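Local coordinates for protein putative S-adenosylmethionine-dependent methyltransferase (Bacteroides thetaiotaomicron, PDB 1WYZ) that probably transfers methyl groups from S-adenosylmethionine, as an RsmI-like methyltransferase whose own substrate is not established, at residues A139-L144 and A152-T157. Sequence-based numbering, arbitrary orientation.
Sequences AFHGYL and AKKLKT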
loop_
_atom_site.group_PDB
_atom_site.type_symbol
_atom_site.label_atom_id
_atom_site.label_comp_id
_atom_site.label_asym_id
_atom_site.label_seq_id
_atom_site.Cartn_x
_atom_site.Cartn_y
_atom_site.Cartn_z
ATOM N N ALA A 139 -7.315 2.057 7.472
ATOM C CA ALA A 139 -8.406 1.721 6.562
ATOM C C ALA A 139 -8.646 2.795 5.490
ATOM O O ALA A 139 -8.746 3.990 5.800
ATOM C CB ALA A 139 -9.673 1.514 7.370
ATOM N N PHE A 140 -8.740 2.371 4.235
ATOM C CA PHE A 140 -8.974 3.292 3.126
ATOM C C PHE A 140 -10.452 3.239 2.719
ATOM O O PHE A 140 -10.988 2.157 2.444
ATOM C CB PHE A 140 -8.101 2.897 1.928
ATOM C CG PHE A 140 -8.297 3.774 0.715
ATOM C CD1 PHE A 140 -7.932 5.116 0.749
ATOM C CD2 PHE A 140 -8.857 3.262 -0.451
ATOM C CE1 PHE A 140 -8.125 5.948 -0.359
ATOM C CE2 PHE A 140 -9.057 4.085 -1.575
ATOM C CZ PHE A 140 -8.688 5.431 -1.519
ATOM N N HIS A 141 -11.103 4.396 2.659
ATOM C CA HIS A 141 -12.513 4.448 2.294
ATOM C C HIS A 141 -12.774 5.086 0.928
ATOM O O HIS A 141 -13.921 5.222 0.519
ATOM C CB HIS A 141 -13.290 5.202 3.378
ATOM C CG HIS A 141 -13.118 4.635 4.753
ATOM N ND1 HIS A 141 -13.926 3.634 5.255
ATOM C CD2 HIS A 141 -12.228 4.922 5.730
ATOM C CE1 HIS A 141 -13.541 3.334 6.482
ATOM N NE2 HIS A 141 -12.512 4.102 6.794
ATOM N N GLY A 142 -11.713 5.473 0.221
ATOM C CA GLY A 142 -11.882 6.090 -1.089
ATOM C C GLY A 142 -12.552 7.454 -1.004
ATOM O O GLY A 142 -12.023 8.365 -0.358
ATOM N N TYR A 143 -13.710 7.613 -1.645
ATOM C CA TYR A 143 -14.427 8.895 -1.596
ATOM C C TYR A 143 -15.535 8.816 -0.564
ATOM O O TYR A 143 -16.147 7.769 -0.407
ATOM C CB TYR A 143 -15.025 9.233 -2.961
ATOM C CG TYR A 143 -13.992 9.589 -3.995
ATOM C CD1 TYR A 143 -13.531 10.900 -4.129
ATOM C CD2 TYR A 143 -13.444 8.613 -4.822
ATOM C CE1 TYR A 143 -12.538 11.229 -5.064
ATOM C CE2 TYR A 143 -12.448 8.927 -5.760
ATOM C CZ TYR A 143 -11.997 10.233 -5.874
ATOM O OH TYR A 143 -10.977 10.528 -6.755
ATOM N N LEU A 144 -15.790 9.918 0.136
ATOM C CA LEU A 144 -16.828 9.965 1.159
ATOM C C LEU A 144 -18.131 10.522 0.600
ATOM O O LEU A 144 -18.140 11.121 -0.475
ATOM C CB LEU A 144 -16.368 10.846 2.319
ATOM C CG LEU A 144 -14.984 10.517 2.867
ATOM C CD1 LEU A 144 -14.726 11.279 4.168
ATOM C CD2 LEU A 144 -14.906 9.016 3.095
ATOM N N ALA A 152 -20.867 14.374 7.233
ATOM C CA ALA A 152 -20.545 14.646 8.623
ATOM C C ALA A 152 -20.714 13.346 9.397
ATOM O O ALA A 152 -19.959 13.062 10.320
ATOM C CB ALA A 152 -21.471 15.711 9.170
ATOM N N LYS A 153 -21.717 12.560 9.014
ATOM C CA LYS A 153 -21.966 11.287 9.671
ATOM C C LYS A 153 -20.743 10.413 9.481
ATOM O O LYS A 153 -20.214 9.847 10.435
ATOM C CB LYS A 153 -23.184 10.575 9.068
ATOM C CG LYS A 153 -24.542 11.061 9.570
ATOM C CD LYS A 153 -25.652 10.074 9.208
ATOM C CE LYS A 153 -25.477 8.732 9.922
ATOM N NZ LYS A 153 -25.714 8.823 11.391
ATOM N N LYS A 154 -20.296 10.321 8.234
ATOM C CA LYS A 154 -19.146 9.504 7.884
ATOM C C LYS A 154 -17.891 9.920 8.651
ATOM O O LYS A 154 -17.280 9.090 9.326
ATOM C CB LYS A 154 -18.905 9.560 6.367
ATOM C CG LYS A 154 -17.979 8.484 5.824
ATOM C CD LYS A 154 -18.457 7.103 6.227
ATOM C CE LYS A 154 -17.777 6.037 5.394
ATOM N NZ LYS A 154 -16.305 6.199 5.462
ATOM N N LEU A 155 -17.512 11.194 8.557
ATOM C CA LEU A 155 -16.328 11.702 9.264
ATOM C C LEU A 155 -16.426 11.370 10.747
ATOM O O LEU A 155 -15.455 10.934 11.366
ATOM C CB LEU A 155 -16.210 13.227 9.104
ATOM C CG LEU A 155 -15.996 13.797 7.695
ATOM C CD1 LEU A 155 -16.281 15.296 7.676
ATOM C CD2 LEU A 155 -14.573 13.498 7.248
ATOM N N LYS A 156 -17.613 11.570 11.308
ATOM C CA LYS A 156 -17.861 11.318 12.721
ATOM C C LYS A 156 -17.650 9.843 13.090
ATOM O O LYS A 156 -17.102 9.538 14.150
ATOM C CB LYS A 156 -19.290 11.749 13.060
ATOM C CG LYS A 156 -19.485 12.239 14.480
ATOM C CD LYS A 156 -18.830 13.595 14.705
ATOM C CE LYS A 156 -19.098 14.105 16.125
ATOM N NZ LYS A 156 -18.353 15.362 16.427
ATOM N N THR A 157 -18.079 8.938 12.207
ATOM C CA THR A 157 -17.949 7.500 12.439
ATOM C C THR A 157 -16.509 7.059 12.265
ATOM O O THR A 157 -15.997 6.257 13.049
ATOM C CB THR A 157 -18.837 6.675 11.469
ATOM O OG1 THR A 157 -20.188 7.146 11.527
ATOM C CG2 THR A 157 -18.830 5.208 11.863
#
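K154 reaches from the helix to the strand with its ammonium end over one face of the H141 ring, where NZ of K154 comes to 3.5 Å from ND1 of H141 and 3.6 Å from its CG. The lysine chain leaves the helix with CG anti to the backbone N (chi1 -165°), then bends at chi2 and again at chi4, which brings NZ above the ring plane but well off its centre, beyond the CG–ND1 side. The ring's polar partner is a different one: its NE2 hydrogen-bonds OE1 of Q169 on the neighbouring strand, a bond that helps fix how the imidazole is turned.

The apolar part is carried by L144. Its CD1 meets CD2 of L155 at 3.8 Å, the two side chains crossing at about a right angle, while CD2 of L144 lies against the aliphatic chain of K154, 4.1 Å from its CG. L155 starts out away from the strand, yet its tip turns back to L144; it also packs on M181 and I185 of helix 178-188.

Strand 138-143 pairs in parallel with strand 168-173, and helix 150-165 lies in the connection between them, so these contacts join the first strand and the helix of a beta-alpha-beta crossover.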